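Time interval measuring enzyme TIME (Bombyx mori, PDB 2E47) probably converts superoxide radicals to hydrogen peroxide and oxygen with one copper and one zinc ion per subunit, as a Cu-Zn superoxide dismutase. Local coordinates at residues A[73-85]-A[128-142]. Sequence-based numbering, arbitrary orientation.
Sequences KDHGHPNDVNRHV and DDYGKSDHPDSRKTG. With ZN (zinc ion), chain F.
His75 and Asp128 join residues 73-85 of the zinc loop to residues 128-142 of the electrostatic loop in the Greek-key beta barrel of Cu-Zn superoxide dismutases. Metal coordination fixes one side: His75 ND1 and His84 ND1 each bind the zinc ion at 2.1 Å, and His67 and Asp87 complete its four ligands. The other imidazole nitrogen of His75, NE2, donates to Asp128 OD2 (2.5 Å, 164° at the hydrogen), meeting the syn side of a carboxylate nearly coplanar with the ring. Tyr130 N reaches the same oxygen from the anti side, tilted from the carboxylate plane, closing an Asx turn, while Asp128 OD1 takes a hydrogen bond from the copper ligand His50; Asp128 therefore bridges the two metal sites through their second shell. Replacing Asp128 by an alanine would probably leave His75 NE2 and His50 without the carboxylate that joins them, and both rings less firmly oriented.

The backbones meet through His75 N, which donates to Arg139 O (2.8 Å), and a CA-H...O contact from Gly76 to Tyr130 O. With CG of His75 anti to its own N (chi1 -179°), the ring enters the second loop, where Thr141 C and Gly142 N cover one face.

Aromatic packing is edge-to-face: His77 points ND1 over the centre of the Tyr130 ring, with the centroids 4.5 Å apart and the planes at 56°. Near the solvent, the Asp74 carboxylate stacks on the Arg139 guanidinium; OD2 of Asp74 lies 3.2 Å from NH1 of Arg139, above the guanidinium plane, so this salt bridge rests on charge alone. A water donates to both Gly76 O and Asp128 OD1, at 3.0 and 2.7 Å.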
ATOM      1  N   LYS A  73     -21.251 -10.441  -4.648  1.00 30.57           N
ATOM      2  CA  LYS A  73     -22.524 -10.085  -4.108  1.00 29.82           C
ATOM      3  C   LYS A  73     -22.882  -8.676  -4.561  1.00 27.62           C
ATOM      4  O   LYS A  73     -22.179  -8.079  -5.424  1.00 26.77           O
ATOM      5  CB  LYS A  73     -22.549 -10.224  -2.593  1.00 30.32           C
ATOM      6  CG  LYS A  73     -22.151 -11.659  -2.059  1.00 34.21           C
ATOM      7  CD  LYS A  73     -22.643 -11.881  -0.604  1.00 35.07           C
ATOM      8  CE  LYS A  73     -22.275 -13.268  -0.050  1.00 41.54           C
ATOM      9  NZ  LYS A  73     -22.210 -14.247  -1.189  1.00 47.80           N
ATOM     10  N   ASP A  74     -23.999  -8.170  -4.041  1.00 26.13           N
ATOM     11  CA  ASP A  74     -24.420  -6.820  -4.280  1.00 27.60           C
ATOM     12  C   ASP A  74     -23.884  -5.948  -3.125  1.00 26.39           C
ATOM     13  O   ASP A  74     -23.444  -6.476  -2.066  1.00 24.56           O
ATOM     14  CB  ASP A  74     -25.943  -6.723  -4.314  1.00 28.99           C
ATOM     15  CG  ASP A  74     -26.585  -7.566  -5.469  1.00 31.40           C
ATOM     16  OD1 ASP A  74     -26.222  -7.421  -6.641  1.00 32.09           O
ATOM     17  OD2 ASP A  74     -27.509  -8.317  -5.184  1.00 35.90           O
ATOM     18  N   HIS A  75     -23.982  -4.647  -3.321  1.00 25.59           N
ATOM     19  CA  HIS A  75     -23.576  -3.713  -2.304  1.00 25.62           C
ATOM     20  C   HIS A  75     -24.556  -3.802  -1.190  1.00 25.70           C
ATOM     21  O   HIS A  75     -25.737  -3.808  -1.428  1.00 27.56           O
ATOM     22  CB  HIS A  75     -23.545  -2.259  -2.859  1.00 24.43           C
ATOM     23  CG  HIS A  75     -23.099  -1.268  -1.848  1.00 21.69           C
ATOM     24  ND1 HIS A  75     -21.773  -1.151  -1.465  1.00 22.66           N
ATOM     25  CD2 HIS A  75     -23.792  -0.355  -1.123  1.00 21.95           C
ATOM     26  CE1 HIS A  75     -21.679  -0.224  -0.519  1.00 23.57           C
ATOM     27  NE2 HIS A  75     -22.882   0.272  -0.292  1.00 24.55           N
ATOM     28  N   GLY A  76     -24.094  -3.792   0.051  1.00 25.47           N
ATOM     29  CA  GLY A  76     -25.033  -3.800   1.144  1.00 24.29           C
ATOM     30  C   GLY A  76     -24.546  -3.055   2.368  1.00 23.92           C
ATOM     31  O   GLY A  76     -23.532  -2.372   2.336  1.00 23.59           O
ATOM     32  N   HIS A  77     -25.289  -3.232   3.441  1.00 24.14           N
ATOM     33  CA  HIS A  77     -24.910  -2.830   4.787  1.00 23.90           C
ATOM     34  C   HIS A  77     -23.887  -3.822   5.370  1.00 22.90           C
ATOM     35  O   HIS A  77     -24.004  -5.052   5.157  1.00 21.99           O
ATOM     36  CB  HIS A  77     -26.153  -2.728   5.677  1.00 22.86           C
ATOM     37  CG  HIS A  77     -25.869  -2.187   7.074  1.00 23.88           C
ATOM     38  ND1 HIS A  77     -26.218  -0.906   7.476  1.00 28.36           N
ATOM     39  CD2 HIS A  77     -25.314  -2.770   8.165  1.00 23.75           C
ATOM     40  CE1 HIS A  77     -25.848  -0.715   8.737  1.00 22.65           C
ATOM     41  NE2 HIS A  77     -25.282  -1.834   9.174  1.00 24.80           N
ATOM     42  N   PRO A  78     -22.873  -3.312   6.119  1.00 22.29           N
ATOM     43  CA  PRO A  78     -21.892  -4.235   6.703  1.00 22.35           C
ATOM     44  C   PRO A  78     -22.554  -5.314   7.584  1.00 23.49           C
ATOM     45  O   PRO A  78     -21.965  -6.355   7.792  1.00 23.53           O
ATOM     46  CB  PRO A  78     -20.999  -3.350   7.587  1.00 22.46           C
ATOM     47  CG  PRO A  78     -21.414  -1.919   7.279  1.00 23.32           C
ATOM     48  CD  PRO A  78     -22.564  -1.886   6.370  1.00 23.06           C
ATOM     49  N   ASN A  79     -23.729  -5.063   8.136  1.00 24.24           N
ATOM     50  CA  ASN A  79     -24.441  -6.139   8.873  1.00 27.80           C
ATOM     51  C   ASN A  79     -25.196  -7.139   7.975  1.00 27.61           C
ATOM     52  O   ASN A  79     -25.640  -8.149   8.449  1.00 28.87           O
ATOM     53  CB  ASN A  79     -25.412  -5.574   9.908  1.00 26.65           C
ATOM     54  CG  ASN A  79     -24.715  -4.913  11.054  1.00 32.72           C
ATOM     55  OD1 ASN A  79     -23.599  -5.280  11.421  1.00 41.06           O
ATOM     56  ND2 ASN A  79     -25.385  -3.960  11.671  1.00 31.89           N
ATOM     57  N   ASP A  80     -25.378  -6.840   6.696  1.00 29.32           N
ATOM     58  CA  ASP A  80     -25.962  -7.809   5.738  1.00 28.79           C
ATOM     59  C   ASP A  80     -25.032  -8.949   5.284  1.00 30.45           C
ATOM     60  O   ASP A  80     -23.836  -8.756   5.077  1.00 29.98           O
ATOM     61  CB  ASP A  80     -26.361  -7.100   4.452  1.00 28.64           C
ATOM     62  CG  ASP A  80     -27.354  -5.989   4.669  1.00 31.84           C
ATOM     63  OD1 ASP A  80     -27.543  -5.211   3.702  1.00 31.27           O
ATOM     64  OD2 ASP A  80     -27.942  -5.905   5.792  1.00 34.77           O
ATOM     65  N   VAL A  81     -25.627 -10.101   4.959  1.00 30.29           N
ATOM     66  CA  VAL A  81     -24.937 -11.154   4.226  1.00 30.08           C
ATOM     67  C   VAL A  81     -24.712 -10.787   2.779  1.00 30.10           C
ATOM     68  O   VAL A  81     -23.638 -11.090   2.251  1.00 31.13           O
ATOM     69  CB  VAL A  81     -25.771 -12.483   4.244  1.00 32.14           C
ATOM     70  CG1 VAL A  81     -25.231 -13.479   3.190  1.00 30.63           C
ATOM     71  CG2 VAL A  81     -25.786 -13.063   5.691  1.00 30.51           C
ATOM     72  N   ASN A  82     -25.695 -10.150   2.128  1.00 28.71           N
ATOM     73  CA  ASN A  82     -25.531  -9.748   0.735  1.00 27.54           C
ATOM     74  C   ASN A  82     -24.878  -8.357   0.756  1.00 26.26           C
ATOM     75  O   ASN A  82     -25.560  -7.334   0.719  1.00 26.45           O
ATOM     76  CB  ASN A  82     -26.882  -9.740  -0.039  1.00 27.62           C
ATOM     77  CG  ASN A  82     -26.730  -9.386  -1.577  1.00 30.74           C
ATOM     78  OD1 ASN A  82     -27.727  -9.026  -2.306  1.00 32.76           O
ATOM     79  ND2 ASN A  82     -25.524  -9.504  -2.068  1.00 27.94           N
ATOM     80  N   ARG A  83     -23.555  -8.332   0.764  1.00 25.01           N
ATOM     81  CA  ARG A  83     -22.744  -7.109   0.839  1.00 23.78           C
ATOM     82  C   ARG A  83     -21.482  -7.524   0.126  1.00 23.76           C
ATOM     83  O   ARG A  83     -21.160  -8.737  -0.007  1.00 24.78           O
ATOM     84  CB  ARG A  83     -22.390  -6.728   2.320  1.00 24.26           C
ATOM     85  CG  ARG A  83     -21.738  -7.859   3.188  1.00 23.04           C
ATOM     86  CD  ARG A  83     -21.087  -7.392   4.549  1.00 23.13           C
ATOM     87  NE  ARG A  83     -19.768  -6.784   4.330  1.00 23.23           N
ATOM     88  CZ  ARG A  83     -18.925  -6.398   5.318  1.00 25.74           C
ATOM     89  NH1 ARG A  83     -17.717  -5.928   5.036  1.00 23.34           N
ATOM     90  NH2 ARG A  83     -19.269  -6.506   6.584  1.00 22.64           N
ATOM     91  N   HIS A  84     -20.736  -6.540  -0.325  1.00 22.72           N
ATOM     92  CA  HIS A  84     -19.334  -6.761  -0.761  1.00 22.61           C
ATOM     93  C   HIS A  84     -18.460  -6.981   0.465  1.00 22.16           C
ATOM     94  O   HIS A  84     -18.782  -6.482   1.486  1.00 23.20           O
ATOM     95  CB  HIS A  84     -18.847  -5.539  -1.525  1.00 22.38           C
ATOM     96  CG  HIS A  84     -19.690  -5.194  -2.722  1.00 26.50           C
ATOM     97  ND1 HIS A  84     -20.002  -3.889  -3.075  1.00 23.84           N
ATOM     98  CD2 HIS A  84     -20.263  -5.992  -3.668  1.00 25.96           C
ATOM     99  CE1 HIS A  84     -20.705  -3.900  -4.196  1.00 25.54           C
ATOM    100  NE2 HIS A  84     -20.900  -5.162  -4.561  1.00 28.02           N
ATOM    101  N   VAL A  85     -17.324  -7.684   0.355  1.00 22.39           N
ATOM    102  CA  VAL A  85     -16.405  -7.829   1.479  1.00 21.74           C
ATOM    103  C   VAL A  85     -15.904  -6.420   1.898  1.00 21.83           C
ATOM    104  O   VAL A  85     -15.708  -6.155   3.089  1.00 22.86           O
ATOM    105  CB  VAL A  85     -15.244  -8.807   1.106  1.00 22.59           C
ATOM    106  CG1 VAL A  85     -14.018  -8.735   2.121  1.00 22.20           C
ATOM    107  CG2 VAL A  85     -15.795 -10.232   1.093  1.00 19.36           C
ATOM    108  N   ASP A 128     -22.944   6.375   2.354  1.00 22.32           N
ATOM    109  CA  ASP A 128     -23.321   5.114   1.705  1.00 24.16           C
ATOM    110  C   ASP A 128     -24.804   4.850   2.058  1.00 23.22           C
ATOM    111  O   ASP A 128     -25.139   4.849   3.238  1.00 22.24           O
ATOM    112  CB  ASP A 128     -22.450   4.038   2.355  1.00 24.15           C
ATOM    113  CG  ASP A 128     -22.554   2.657   1.685  1.00 27.20           C
ATOM    114  OD1 ASP A 128     -21.552   1.908   1.827  1.00 22.73           O
ATOM    115  OD2 ASP A 128     -23.600   2.308   1.064  1.00 25.73           O
ATOM    116  N   ASP A 129     -25.662   4.575   1.061  1.00 24.38           N
ATOM    117  CA  ASP A 129     -27.108   4.346   1.321  1.00 24.35           C
ATOM    118  C   ASP A 129     -27.427   2.834   1.464  1.00 24.84           C
ATOM    119  O   ASP A 129     -28.594   2.400   1.542  1.00 25.39           O
ATOM    120  CB  ASP A 129     -27.930   5.003   0.202  1.00 24.14           C
ATOM    121  CG  ASP A 129     -27.813   4.250  -1.148  1.00 27.83           C
ATOM    122  OD1 ASP A 129     -28.219   4.848  -2.178  1.00 28.31           O
ATOM    123  OD2 ASP A 129     -27.306   3.081  -1.205  1.00 23.83           O
ATOM    124  N   TYR A 130     -26.359   2.047   1.493  1.00 23.28           N
ATOM    125  CA  TYR A 130     -26.337   0.629   1.848  1.00 22.99           C
ATOM    126  C   TYR A 130     -27.085  -0.223   0.836  1.00 25.88           C
ATOM    127  O   TYR A 130     -27.481  -1.348   1.157  1.00 25.40           O
ATOM    128  CB  TYR A 130     -26.838   0.358   3.249  1.00 21.92           C
ATOM    129  CG  TYR A 130     -26.241   1.163   4.362  1.00 22.55           C
ATOM    130  CD1 TYR A 130     -24.849   1.139   4.626  1.00 20.99           C
ATOM    131  CD2 TYR A 130     -27.073   1.945   5.196  1.00 21.99           C
ATOM    132  CE1 TYR A 130     -24.296   1.881   5.702  1.00 21.82           C
ATOM    133  CE2 TYR A 130     -26.537   2.716   6.208  1.00 24.50           C
ATOM    134  CZ  TYR A 130     -25.151   2.665   6.477  1.00 25.64           C
ATOM    135  OH  TYR A 130     -24.654   3.406   7.532  1.00 27.77           O
ATOM    136  N   GLY A 131     -27.235   0.287  -0.388  1.00 27.75           N
ATOM    137  CA  GLY A 131     -27.935  -0.436  -1.465  1.00 30.71           C
ATOM    138  C   GLY A 131     -29.466  -0.460  -1.299  1.00 33.07           C
ATOM    139  O   GLY A 131     -30.136  -1.245  -1.921  1.00 32.92           O
ATOM    140  N   LYS A 132     -30.011   0.418  -0.467  1.00 35.22           N
ATOM    141  CA  LYS A 132     -31.418   0.357  -0.058  1.00 37.74           C
ATOM    142  C   LYS A 132     -32.283   1.418  -0.748  1.00 40.05           C
ATOM    143  O   LYS A 132     -33.538   1.443  -0.595  1.00 41.33           O
ATOM    144  CB  LYS A 132     -31.533   0.517   1.448  1.00 36.90           C
ATOM    145  CG  LYS A 132     -30.802  -0.540   2.191  1.00 37.76           C
ATOM    146  CD  LYS A 132     -30.807  -0.256   3.677  1.00 43.83           C
ATOM    147  CE  LYS A 132     -30.177  -1.466   4.424  1.00 46.36           C
ATOM    148  NZ  LYS A 132     -29.346  -0.955   5.530  1.00 40.62           N
ATOM    149  N   SER A 133     -31.634   2.287  -1.518  1.00 40.71           N
ATOM    150  CA  SER A 133     -32.379   3.290  -2.239  1.00 41.62           C
ATOM    151  C   SER A 133     -32.674   2.876  -3.693  1.00 42.98           C
ATOM    152  O   SER A 133     -32.304   1.803  -4.169  1.00 41.15           O
ATOM    153  CB  SER A 133     -31.629   4.623  -2.220  1.00 41.32           C
ATOM    154  OG  SER A 133     -30.816   4.666  -3.371  1.00 38.63           O
ATOM    155  N   ASP A 134     -33.261   3.842  -4.378  1.00 45.07           N
ATOM    156  CA  ASP A 134     -33.819   3.769  -5.694  1.00 48.27           C
ATOM    157  C   ASP A 134     -32.883   4.384  -6.773  1.00 48.65           C
ATOM    158  O   ASP A 134     -33.155   4.266  -7.986  1.00 49.13           O
ATOM    159  CB  ASP A 134     -35.106   4.606  -5.585  1.00 49.84           C
ATOM    160  CG  ASP A 134     -35.008   5.675  -4.448  1.00 53.39           C
ATOM    161  OD1 ASP A 134     -34.994   6.908  -4.749  1.00 57.33           O
ATOM    162  OD2 ASP A 134     -34.921   5.267  -3.248  1.00 55.58           O
ATOM    163  N   HIS A 135     -31.824   5.074  -6.324  1.00 48.54           N
ATOM    164  CA  HIS A 135     -30.798   5.695  -7.195  1.00 48.24           C
ATOM    165  C   HIS A 135     -30.101   4.584  -8.034  1.00 48.25           C
ATOM    166  O   HIS A 135     -29.932   3.481  -7.542  1.00 48.75           O
ATOM    167  CB  HIS A 135     -29.815   6.476  -6.300  1.00 48.52           C
ATOM    168  CG  HIS A 135     -28.688   7.119  -7.046  1.00 49.51           C
ATOM    169  ND1 HIS A 135     -27.634   6.399  -7.571  1.00 50.63           N
ATOM    170  CD2 HIS A 135     -28.465   8.416  -7.386  1.00 51.89           C
ATOM    171  CE1 HIS A 135     -26.814   7.218  -8.207  1.00 50.94           C
ATOM    172  NE2 HIS A 135     -27.298   8.448  -8.117  1.00 53.13           N
ATOM    173  N   PRO A 136     -29.771   4.827  -9.329  1.00 48.16           N
ATOM    174  CA  PRO A 136     -29.210   3.720 -10.164  1.00 47.86           C
ATOM    175  C   PRO A 136     -27.913   3.011  -9.683  1.00 47.93           C
ATOM    176  O   PRO A 136     -27.714   1.815  -9.986  1.00 47.73           O
ATOM    177  CB  PRO A 136     -28.954   4.384 -11.525  1.00 47.89           C
ATOM    178  CG  PRO A 136     -29.758   5.625 -11.521  1.00 48.75           C
ATOM    179  CD  PRO A 136     -29.961   6.065 -10.108  1.00 48.20           C
ATOM    180  N   ASP A 137     -27.040   3.737  -8.963  1.00 46.82           N
ATOM    181  CA  ASP A 137     -25.774   3.178  -8.412  1.00 45.99           C
ATOM    182  C   ASP A 137     -25.951   2.403  -7.061  1.00 43.44           C
ATOM    183  O   ASP A 137     -24.987   1.841  -6.545  1.00 43.35           O
ATOM    184  CB  ASP A 137     -24.726   4.309  -8.171  1.00 46.58           C
ATOM    185  CG  ASP A 137     -24.406   5.152  -9.444  1.00 49.77           C
ATOM    186  OD1 ASP A 137     -24.500   6.405  -9.377  1.00 51.07           O
ATOM    187  OD2 ASP A 137     -24.043   4.581 -10.499  1.00 52.92           O
ATOM    188  N   SER A 138     -27.147   2.394  -6.483  1.00 40.06           N
ATOM    189  CA  SER A 138     -27.284   1.970  -5.084  1.00 37.87           C
ATOM    190  C   SER A 138     -26.741   0.552  -4.787  1.00 37.19           C
ATOM    191  O   SER A 138     -25.958   0.376  -3.832  1.00 35.78           O
ATOM    192  CB  SER A 138     -28.696   2.209  -4.543  1.00 37.92           C
ATOM    193  OG  SER A 138     -28.764   1.966  -3.115  1.00 37.08           O
ATOM    194  N   ARG A 139     -27.108  -0.439  -5.614  1.00 36.00           N
ATOM    195  CA  ARG A 139     -26.741  -1.822  -5.356  1.00 36.23           C
ATOM    196  C   ARG A 139     -25.339  -2.157  -5.804  1.00 34.91           C
ATOM    197  O   ARG A 139     -24.926  -3.300  -5.630  1.00 33.41           O
ATOM    198  CB  ARG A 139     -27.703  -2.814  -6.041  1.00 38.57           C
ATOM    199  CG  ARG A 139     -29.109  -2.891  -5.383  1.00 44.29           C
ATOM    200  CD  ARG A 139     -29.127  -3.759  -4.072  1.00 53.72           C
ATOM    201  NE  ARG A 139     -29.652  -5.150  -4.167  1.00 58.72           N
ATOM    202  CZ  ARG A 139     -29.964  -5.847  -5.276  1.00 61.91           C
ATOM    203  NH1 ARG A 139     -30.421  -7.090  -5.145  1.00 62.46           N
ATOM    204  NH2 ARG A 139     -29.833  -5.346  -6.511  1.00 62.37           N
ATOM    205  N   LYS A 140     -24.623  -1.169  -6.366  1.00 33.14           N
ATOM    206  CA  LYS A 140     -23.225  -1.290  -6.715  1.00 33.07           C
ATOM    207  C   LYS A 140     -22.258  -0.489  -5.809  1.00 32.01           C
ATOM    208  O   LYS A 140     -21.169  -0.967  -5.466  1.00 31.02           O
ATOM    209  CB  LYS A 140     -22.988  -0.817  -8.150  1.00 35.09           C
ATOM    210  CG  LYS A 140     -23.990  -1.292  -9.168  1.00 40.03           C
ATOM    211  CD  LYS A 140     -23.298  -1.461 -10.539  1.00 49.25           C
ATOM    212  CE  LYS A 140     -22.462  -2.775 -10.642  1.00 52.09           C
ATOM    213  NZ  LYS A 140     -23.299  -3.987 -10.987  1.00 50.32           N
ATOM    214  N   THR A 141     -22.606   0.767  -5.531  1.00 29.87           N
ATOM    215  CA  THR A 141     -21.705   1.650  -4.862  1.00 29.53           C
ATOM    216  C   THR A 141     -22.324   2.250  -3.626  1.00 28.06           C
ATOM    217  O   THR A 141     -21.668   2.967  -2.904  1.00 27.44           O
ATOM    218  CB  THR A 141     -21.276   2.830  -5.782  1.00 30.63           C
ATOM    219  OG1 THR A 141     -22.433   3.604  -6.101  1.00 29.74           O
ATOM    220  CG2 THR A 141     -20.599   2.346  -7.107  1.00 29.66           C
ATOM    221  N   GLY A 142     -23.618   2.058  -3.415  1.00 27.42           N
ATOM    222  CA  GLY A 142     -24.228   2.777  -2.286  1.00 25.14           C
ATOM    223  C   GLY A 142     -24.504   4.264  -2.534  1.00 24.40           C
ATOM    224  O   GLY A 142     -24.973   4.943  -1.608  1.00 23.35           O
TER
HETATM  225 ZN    ZN F 172     -20.018  -2.071  -2.051  1.00 24.30          ZN
HETATM  226  O   HOH W   1     -21.569  -0.356   3.224  1.00 26.05           O